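Local coordinates for protein 2-polyprenyl-6-methoxyphenol hydroxylase-like FAD-dependent oxidoreductase (Streptomyces sp. NRRL 11266, PDB 6UI5) that binds flavin-adenine dinucleotide and belongs to the FAD-dependent oxidoreductases related to aromatic-ring hydroxylases, with a Rossmann-type FAD-binding domain, at residues D202-A210 with R218-T226; H287-Q295 with A338-L349. All blocks are in the same frame, centred on the assembly; numbering follows the deposited sequence.

Contact 1: D202-A210 with R218-T226; sequences DNGDQFLGA and RVFSAEFST
A beta hairpin in the antiparallel sheet of the FAD-binding domain brings Gln206 through Ala210 against Arg218 through Ala222, and it illustrates how such a ladder can be extended by a side chain once the backbone pairing ends. The strands run antiparallel, at 175°, with their axes 4.8 Å apart. Gln206 with Ala222, Leu208 with Phe220 and Ala210 with Arg218 are the hydrogen-bonded pairs, each joined by two N-H to O bonds; Leu208 N reaches Phe220 O at 2.7 Å along a nearly straight line. Between them lie the non-hydrogen-bonded pairs Phe207 with Ser221 and Gly209 with Val219.

On one face, Leu208 CB packs alongside Phe220 CB at 4.0 Å. Phe220 belongs to the FAD pocket and touches the flavin-adenine dinucleotide, while its ring also meets that of Tyr264, the planes nearly parallel. On the other face Phe207, Val219 and Ser221 are covered by helix 238-249. Chi1 of 169° sets CG of Phe207 opposite the backbone N and beside its own carbonyl carbon, and from there CD1 comes within 3.6 Å of Phe220 O, which meets the ring obliquely. Arg218 and Glu223 take their charged partners elsewhere, Asp183 and Arg247 respectively.

Before Gln206 the chain is still loop, and there the carboxylate of Asp205 takes over the bonding. Its OD2 accepts from Phe224 N at 2.8 Å, the donor lying nearly in line with the C-O bond. Asp205 OD2 also lies 3.5 Å from Glu223 CB, against the aliphatic part of that side chain and not its carboxylate. Next to this bond the Phe224 ring turns its edge to the loop at Gly204, and Gly204 O lies near the ring plane, 3.2 Å from Phe224 CE2.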
# COMPACT_ATOMS: atom_id res chain seq x y z
N ASP A 202 5.22 -21.34 -8.84
CA ASP A 202 5.39 -20.27 -9.82
C ASP A 202 4.06 -19.80 -10.40
O ASP A 202 3.99 -19.35 -11.55
CB ASP A 202 6.37 -20.71 -10.91
CG ASP A 202 7.80 -20.76 -10.40
OD1 ASP A 202 8.03 -21.33 -9.30
OD2 ASP A 202 8.70 -20.22 -11.08
N ASN A 203 3.00 -19.96 -9.63
CA ASN A 203 1.75 -19.25 -9.75
C ASN A 203 1.32 -19.06 -8.30
O ASN A 203 1.97 -19.58 -7.39
CB ASN A 203 0.75 -20.04 -10.61
CG ASN A 203 -0.61 -19.39 -10.70
OD1 ASN A 203 -0.88 -18.37 -10.06
ND2 ASN A 203 -1.50 -19.99 -11.51
N GLY A 204 0.26 -18.30 -8.07
CA GLY A 204 -0.15 -18.07 -6.69
C GLY A 204 -0.37 -19.30 -5.82
O GLY A 204 -0.42 -19.19 -4.58
N ASP A 205 -0.46 -20.48 -6.44
CA ASP A 205 -0.94 -21.69 -5.77
C ASP A 205 0.09 -22.23 -4.77
O ASP A 205 1.27 -22.35 -5.09
CB ASP A 205 -1.27 -22.76 -6.80
CG ASP A 205 -1.93 -22.19 -8.03
OD1 ASP A 205 -1.20 -21.86 -8.98
OD2 ASP A 205 -3.16 -22.04 -8.03
N GLN A 206 -0.39 -22.58 -3.58
CA GLN A 206 0.45 -23.06 -2.50
C GLN A 206 0.07 -24.49 -2.14
O GLN A 206 -1.06 -24.93 -2.38
CB GLN A 206 0.33 -22.16 -1.26
CG GLN A 206 0.18 -20.65 -1.58
CD GLN A 206 -0.20 -19.79 -0.36
OE1 GLN A 206 0.26 -20.04 0.76
NE2 GLN A 206 -1.04 -18.78 -0.58
N PHE A 207 1.03 -25.22 -1.58
CA PHE A 207 0.75 -26.49 -0.93
C PHE A 207 1.44 -26.55 0.42
O PHE A 207 2.66 -26.38 0.51
CB PHE A 207 1.21 -27.69 -1.76
CG PHE A 207 1.17 -28.97 -0.97
CD1 PHE A 207 -0.02 -29.65 -0.79
CD2 PHE A 207 2.31 -29.47 -0.37
CE1 PHE A 207 -0.07 -30.82 -0.05
CE2 PHE A 207 2.27 -30.63 0.38
CZ PHE A 207 1.07 -31.31 0.53
N LEU A 208 0.67 -26.85 1.47
CA LEU A 208 1.22 -27.02 2.80
C LEU A 208 1.09 -28.48 3.23
O LEU A 208 -0.02 -29.02 3.25
CB LEU A 208 0.51 -26.12 3.82
CG LEU A 208 1.01 -26.44 5.24
CD1 LEU A 208 2.49 -26.06 5.37
CD2 LEU A 208 0.18 -25.76 6.31
N GLY A 209 2.21 -29.09 3.59
CA GLY A 209 2.18 -30.40 4.21
C GLY A 209 2.85 -30.38 5.57
O GLY A 209 4.06 -30.15 5.67
N ALA A 210 2.08 -30.63 6.62
CA ALA A 210 2.58 -30.54 8.00
C ALA A 210 2.18 -31.79 8.75
O ALA A 210 0.98 -32.11 8.85
CB ALA A 210 2.03 -29.30 8.70
N ARG A 218 -1.37 -33.25 8.35
CA ARG A 218 -2.36 -32.27 7.91
C ARG A 218 -1.91 -31.68 6.59
O ARG A 218 -0.71 -31.43 6.38
CB ARG A 218 -2.56 -31.17 8.95
CG ARG A 218 -3.48 -30.06 8.50
CD ARG A 218 -4.03 -29.37 9.72
NE ARG A 218 -4.84 -30.31 10.47
CZ ARG A 218 -5.21 -30.14 11.74
NH1 ARG A 218 -4.84 -29.06 12.43
NH2 ARG A 218 -5.97 -31.08 12.30
N VAL A 219 -2.86 -31.49 5.68
CA VAL A 219 -2.57 -31.11 4.30
C VAL A 219 -3.47 -29.95 3.91
O VAL A 219 -4.66 -29.94 4.23
CB VAL A 219 -2.74 -32.29 3.34
CG1 VAL A 219 -1.86 -33.43 3.79
CG2 VAL A 219 -4.19 -32.76 3.30
N PHE A 220 -2.89 -28.96 3.23
CA PHE A 220 -3.64 -27.77 2.83
C PHE A 220 -3.21 -27.37 1.42
O PHE A 220 -2.02 -27.30 1.13
CB PHE A 220 -3.42 -26.61 3.79
CG PHE A 220 -4.15 -25.37 3.41
CD1 PHE A 220 -5.48 -25.19 3.77
CD2 PHE A 220 -3.51 -24.38 2.67
CE1 PHE A 220 -6.16 -24.04 3.40
CE2 PHE A 220 -4.18 -23.24 2.30
CZ PHE A 220 -5.52 -23.07 2.67
N SER A 221 -4.19 -27.11 0.57
CA SER A 221 -3.93 -26.62 -0.77
C SER A 221 -4.77 -25.37 -1.03
O SER A 221 -5.90 -25.25 -0.56
CB SER A 221 -4.27 -27.68 -1.83
OG SER A 221 -5.67 -27.95 -1.79
N ALA A 222 -4.21 -24.46 -1.82
CA ALA A 222 -4.86 -23.19 -2.13
C ALA A 222 -4.53 -22.83 -3.57
O ALA A 222 -3.36 -22.61 -3.91
CB ALA A 222 -4.41 -22.09 -1.19
N GLU A 223 -5.55 -22.76 -4.42
CA GLU A 223 -5.35 -22.64 -5.85
C GLU A 223 -6.13 -21.44 -6.37
O GLU A 223 -7.26 -21.19 -5.95
CB GLU A 223 -5.77 -23.94 -6.57
CG GLU A 223 -4.71 -25.02 -6.47
CD GLU A 223 -5.08 -26.31 -7.22
OE1 GLU A 223 -5.76 -27.19 -6.63
OE2 GLU A 223 -4.68 -26.45 -8.40
N PHE A 224 -5.50 -20.69 -7.27
CA PHE A 224 -6.11 -19.49 -7.82
C PHE A 224 -6.57 -19.80 -9.24
O PHE A 224 -5.77 -20.26 -10.07
CB PHE A 224 -5.13 -18.30 -7.81
CG PHE A 224 -4.77 -17.82 -6.43
CD1 PHE A 224 -5.54 -16.87 -5.79
CD2 PHE A 224 -3.64 -18.29 -5.78
CE1 PHE A 224 -5.20 -16.40 -4.53
CE2 PHE A 224 -3.30 -17.84 -4.52
CZ PHE A 224 -4.07 -16.90 -3.89
N SER A 225 -7.84 -19.54 -9.52
CA SER A 225 -8.33 -19.67 -10.88
C SER A 225 -9.48 -18.70 -11.11
O SER A 225 -10.22 -18.36 -10.17
CB SER A 225 -8.79 -21.10 -11.20
OG SER A 225 -9.56 -21.11 -12.40
N THR A 226 -9.64 -18.28 -12.36
CA THR A 226 -10.73 -17.42 -12.81
C THR A 226 -11.96 -18.20 -13.30
O THR A 226 -12.55 -17.79 -14.30
CB THR A 226 -10.18 -16.51 -13.90
OG1 THR A 226 -11.26 -15.85 -14.58
CG2 THR A 226 -9.39 -17.34 -14.90

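Contact 2: H287-Q295 with A338-L349; sequences HVHYPYNGQ and ACMNIQAQLALL. With FAD (flavin-adenine dinucleotide), chain C.
Gln295 pushes its side chain into a hole on the helix formed by Ala338, Asn341, Ile342 and Gln345, a knob-into-hole contact with a polar tip. Chi1 of -65° sets Gln295 CG opposite the carbonyl carbon, and the chain extended beyond it carries the amide into the hole. This amide and that of Asn341 are nearly coplanar, and two hydrogen bonds join them, one in each direction: Asn341 ND2 donates to Gln295 OE1 at 3.1 Å, and Gln295 NE2 to a lone pair of Asn341 OD1. Gln345 NE2 supplies a second donor to that oxygen and also reaches Asn293 OD1, at 2.9 Å and in the carbonyl plane. Asn293 OD1 in turn accepts from Gln295 NE2, so two carbonyl oxygens are each held by the same two amide nitrogens. Together with the outer bonds of Asn293 ND2 to Arg74 O and Gln345 OE1 to Ala76 N, this network is consistent with a single orientation for each of the four amides.

Around it aliphatic, aromatic and a few polar groups pack together. Ile342 CG1 lies over a face of the His289 imidazole, 3.9 Å from its centroid, while Cys339 SG stands at the ring edge. His289 ND1 donates to Tyr290 O at 3.0 Å, from above the carbonyl plane. Ile342 CG2 meets Tyr290 CB at 3.5 Å, and Ile342 CD1 touches Tyr292 CB. The Tyr292 ring is sandwiched, with Gln345 OE1 3.3 Å above the centre of one face and Tyr290 CE2 over the other.

Farther out, Tyr200 OH pairs with Tyr292 OH. Tyr292 to Gln295 form a type I' turn, and Gly294 occupies the N-cap position of the helix that follows. Pro291 CB and Gly294 CA both approach the isoalloxazine: a cofactor-lining loop, backed by helix 325-346, in the flavin site of an FAD-binding domain.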
# COMPACT_ATOMS: atom_id res chain seq x y z
N HIS A 287 -17.83 -12.34 9.44
CA HIS A 287 -16.76 -11.97 8.52
C HIS A 287 -15.92 -13.19 8.22
O HIS A 287 -15.62 -13.99 9.12
CB HIS A 287 -15.88 -10.85 9.13
CG HIS A 287 -15.62 -11.05 10.58
ND1 HIS A 287 -14.64 -11.89 11.06
CD2 HIS A 287 -16.28 -10.58 11.68
CE1 HIS A 287 -14.68 -11.91 12.38
NE2 HIS A 287 -15.66 -11.13 12.78
N VAL A 288 -15.50 -13.30 6.95
CA VAL A 288 -14.72 -14.43 6.44
C VAL A 288 -13.80 -13.92 5.34
O VAL A 288 -14.07 -12.90 4.70
CB VAL A 288 -15.58 -15.57 5.86
CG1 VAL A 288 -16.47 -16.21 6.95
CG2 VAL A 288 -16.41 -15.04 4.71
N HIS A 289 -12.73 -14.68 5.08
CA HIS A 289 -11.65 -14.24 4.20
C HIS A 289 -10.66 -15.39 4.14
O HIS A 289 -10.80 -16.38 4.86
CB HIS A 289 -10.96 -12.98 4.72
CG HIS A 289 -10.68 -13.03 6.18
ND1 HIS A 289 -9.75 -13.89 6.72
CD2 HIS A 289 -11.26 -12.39 7.22
CE1 HIS A 289 -9.74 -13.75 8.04
NE2 HIS A 289 -10.65 -12.85 8.37
N TYR A 290 -9.65 -15.25 3.29
CA TYR A 290 -8.62 -16.26 3.20
C TYR A 290 -7.89 -16.39 4.54
O TYR A 290 -7.64 -15.38 5.23
CB TYR A 290 -7.63 -15.95 2.09
CG TYR A 290 -6.55 -16.98 1.91
CD1 TYR A 290 -6.80 -18.14 1.21
CD2 TYR A 290 -5.28 -16.79 2.43
CE1 TYR A 290 -5.83 -19.11 1.05
CE2 TYR A 290 -4.29 -17.75 2.26
CZ TYR A 290 -4.57 -18.91 1.57
OH TYR A 290 -3.61 -19.88 1.40
N PRO A 291 -7.57 -17.62 4.95
CA PRO A 291 -6.91 -17.83 6.26
C PRO A 291 -5.42 -17.45 6.25
O PRO A 291 -4.58 -18.19 5.73
CB PRO A 291 -7.07 -19.35 6.52
CG PRO A 291 -7.54 -19.93 5.18
CD PRO A 291 -8.24 -18.83 4.43
N TYR A 292 -5.11 -16.32 6.83
CA TYR A 292 -3.74 -15.83 6.95
C TYR A 292 -3.50 -15.37 8.38
O TYR A 292 -4.41 -14.87 9.04
CB TYR A 292 -3.50 -14.66 6.01
CG TYR A 292 -2.78 -14.96 4.73
CD1 TYR A 292 -1.66 -15.78 4.70
CD2 TYR A 292 -3.19 -14.37 3.53
CE1 TYR A 292 -0.99 -16.02 3.52
CE2 TYR A 292 -2.53 -14.61 2.35
CZ TYR A 292 -1.43 -15.43 2.35
OH TYR A 292 -0.76 -15.67 1.18
N ASN A 293 -2.27 -15.58 8.87
CA ASN A 293 -1.75 -15.07 10.14
C ASN A 293 -2.59 -15.48 11.33
O ASN A 293 -2.36 -15.00 12.44
CB ASN A 293 -1.64 -13.54 10.11
CG ASN A 293 -1.03 -13.04 8.83
OD1 ASN A 293 -1.73 -12.54 7.96
ND2 ASN A 293 0.29 -13.16 8.71
N GLY A 294 -3.58 -16.35 11.14
CA GLY A 294 -4.48 -16.70 12.22
C GLY A 294 -5.56 -15.68 12.47
O GLY A 294 -6.13 -15.64 13.56
N GLN A 295 -5.86 -14.83 11.47
CA GLN A 295 -6.79 -13.74 11.72
C GLN A 295 -8.22 -14.22 11.91
O GLN A 295 -8.97 -13.62 12.69
CB GLN A 295 -6.72 -12.73 10.59
CG GLN A 295 -5.38 -12.03 10.50
CD GLN A 295 -5.38 -10.99 9.45
OE1 GLN A 295 -6.33 -10.20 9.33
NE2 GLN A 295 -4.34 -11.01 8.61
N ALA A 338 -9.47 -6.89 8.86
CA ALA A 338 -9.05 -8.24 8.50
C ALA A 338 -9.36 -8.53 7.04
O ALA A 338 -8.46 -8.86 6.26
CB ALA A 338 -9.69 -9.27 9.43
N CYS A 339 -10.63 -8.39 6.64
CA CYS A 339 -10.94 -8.61 5.23
C CYS A 339 -10.02 -7.77 4.37
O CYS A 339 -9.42 -8.27 3.42
CB CYS A 339 -12.40 -8.29 4.91
SG CYS A 339 -13.60 -9.47 5.72
N MET A 340 -9.82 -6.51 4.76
CA MET A 340 -9.10 -5.60 3.87
C MET A 340 -7.69 -6.09 3.62
O MET A 340 -7.28 -6.27 2.46
CB MET A 340 -9.08 -4.20 4.46
CG MET A 340 -8.17 -3.24 3.70
SD MET A 340 -7.50 -2.12 4.88
CE MET A 340 -6.64 -3.27 5.95
N ASN A 341 -6.95 -6.40 4.69
CA ASN A 341 -5.53 -6.73 4.54
C ASN A 341 -5.31 -8.17 4.07
O ASN A 341 -4.30 -8.44 3.39
CB ASN A 341 -4.77 -6.46 5.84
CG ASN A 341 -4.71 -7.64 6.75
OD1 ASN A 341 -3.88 -8.55 6.56
ND2 ASN A 341 -5.56 -7.65 7.79
N ILE A 342 -6.21 -9.11 4.39
CA ILE A 342 -6.14 -10.43 3.74
C ILE A 342 -6.21 -10.24 2.23
O ILE A 342 -5.33 -10.69 1.49
CB ILE A 342 -7.25 -11.38 4.23
CG1 ILE A 342 -7.16 -11.64 5.74
CG2 ILE A 342 -7.23 -12.70 3.43
CD1 ILE A 342 -5.96 -12.39 6.16
N GLN A 343 -7.24 -9.54 1.76
CA GLN A 343 -7.35 -9.30 0.32
C GLN A 343 -6.09 -8.62 -0.21
O GLN A 343 -5.60 -8.96 -1.30
CB GLN A 343 -8.60 -8.46 0.03
CG GLN A 343 -9.93 -9.18 0.19
CD GLN A 343 -10.10 -10.37 -0.76
OE1 GLN A 343 -9.45 -11.42 -0.60
NE2 GLN A 343 -10.97 -10.20 -1.75
N ALA A 344 -5.53 -7.68 0.58
CA ALA A 344 -4.30 -7.02 0.17
C ALA A 344 -3.15 -8.01 0.09
O ALA A 344 -2.35 -7.96 -0.84
CB ALA A 344 -3.93 -5.88 1.13
N GLN A 345 -3.06 -8.93 1.05
CA GLN A 345 -2.06 -10.00 0.94
C GLN A 345 -2.28 -10.81 -0.34
O GLN A 345 -1.31 -11.13 -1.04
CB GLN A 345 -2.08 -10.90 2.18
CG GLN A 345 -1.36 -10.27 3.39
CD GLN A 345 -1.34 -11.19 4.62
OE1 GLN A 345 -0.71 -12.26 4.59
NE2 GLN A 345 -2.05 -10.79 5.69
N LEU A 346 -3.53 -11.14 -0.67
CA LEU A 346 -3.75 -11.95 -1.88
C LEU A 346 -3.26 -11.22 -3.13
O LEU A 346 -2.78 -11.86 -4.07
CB LEU A 346 -5.22 -12.34 -2.03
CG LEU A 346 -5.74 -13.45 -1.12
CD1 LEU A 346 -7.16 -13.85 -1.51
CD2 LEU A 346 -4.82 -14.66 -1.14
N ALA A 347 -3.34 -9.89 -3.14
CA ALA A 347 -3.00 -9.16 -4.36
C ALA A 347 -1.51 -9.10 -4.62
O ALA A 347 -1.11 -8.54 -5.64
CB ALA A 347 -3.57 -7.74 -4.32
N LEU A 348 -0.68 -9.65 -3.72
CA LEU A 348 0.72 -9.89 -4.02
C LEU A 348 0.97 -11.28 -4.59
O LEU A 348 2.13 -11.64 -4.86
CB LEU A 348 1.59 -9.69 -2.77
CG LEU A 348 1.68 -8.28 -2.18
CD1 LEU A 348 0.43 -7.93 -1.44
CD2 LEU A 348 2.89 -8.11 -1.27
N LEU A 349 -0.09 -12.06 -4.80
CA LEU A 349 0.03 -13.41 -5.32
C LEU A 349 -0.60 -13.56 -6.69
O LEU A 349 -0.00 -14.14 -7.60
CB LEU A 349 -0.62 -14.38 -4.33
CG LEU A 349 0.19 -14.44 -3.04
CD1 LEU A 349 -0.56 -15.24 -2.00
CD2 LEU A 349 1.53 -15.09 -3.34
PA FAD C . -17.18 -22.14 12.62
O1A FAD C . -15.78 -22.64 12.92
O2A FAD C . -17.46 -22.37 11.14
O5B FAD C . -18.29 -22.79 13.67
C5B FAD C . -19.67 -22.61 13.44
C4B FAD C . -20.45 -23.76 14.16
O4B FAD C . -21.75 -23.59 14.14
C3B FAD C . -20.20 -25.10 13.43
O3B FAD C . -20.05 -26.07 14.36
C2B FAD C . -21.49 -25.32 12.61
O2B FAD C . -21.56 -26.76 12.26
C1B FAD C . -22.40 -24.96 13.48
N9A FAD C . -23.68 -24.55 12.94
C8A FAD C . -23.90 -23.90 11.78
N7A FAD C . -25.22 -23.64 11.69
C5A FAD C . -25.81 -24.11 12.82
C6A FAD C . -27.13 -24.12 13.26
N6A FAD C . -28.44 -23.68 12.80
N1A FAD C . -27.45 -24.68 14.43
C2A FAD C . -26.49 -25.23 15.20
N3A FAD C . -25.20 -25.21 14.78
C4A FAD C . -24.86 -24.66 13.59
N1 FAD C . -8.14 -20.32 11.17
C2 FAD C . -6.79 -19.92 11.65
O2 FAD C . -6.65 -19.27 12.64
N3 FAD C . -5.59 -20.36 10.88
C4 FAD C . -5.76 -21.17 9.68
O4 FAD C . -4.83 -21.54 9.04
C4X FAD C . -7.15 -21.56 9.21
N5 FAD C . -7.26 -22.35 8.01
C5X FAD C . -8.60 -22.74 7.53
C6 FAD C . -8.70 -23.50 6.36
C7 FAD C . -9.94 -23.88 5.88
C7M FAD C . -9.73 -24.70 4.61
C8 FAD C . -11.12 -23.52 6.55
C8M FAD C . -12.45 -23.99 5.95
C9 FAD C . -11.03 -22.75 7.73
C9A FAD C . -9.77 -22.34 8.22
N10 FAD C . -9.66 -21.50 9.48
C10 FAD C . -8.33 -21.14 9.95
C1' FAD C . -10.89 -21.14 10.20
C2' FAD C . -11.21 -19.66 10.47
O2' FAD C . -10.51 -19.16 11.55
C3' FAD C . -12.67 -19.50 10.88
O3' FAD C . -12.95 -18.14 10.83
C4' FAD C . -13.02 -19.96 12.31
O4' FAD C . -12.76 -21.31 12.55
C5' FAD C . -14.54 -19.76 12.39
O5' FAD C . -14.98 -19.74 13.72
P FAD C . -16.59 -19.65 14.06
O1P FAD C . -16.83 -20.27 15.42
O2P FAD C . -17.18 -18.26 13.94
O3P FAD C . -17.32 -20.51 12.86

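How the contacts relate
The two contacts follow one another along the chain: the hairpin of contact 1 is complete before residues 287-295 begin contact 2. Their centres lie 15 Å apart, on the same side of the chain's centre, and both reach one antiparallel sheet, through strands 206-211 and 216-225 in the first case and strand 287-288 in the second. They meet directly where Tyr290 OH packs against Gln206, Ala222 and Phe220, with Tyr292 OH beside Gln206. Phe220 from contact 1 and Pro291 and Gly294 from contact 2 all belong to the FAD pocket, so sheet and helix-backed loop together build part of the cofactor's surroundings.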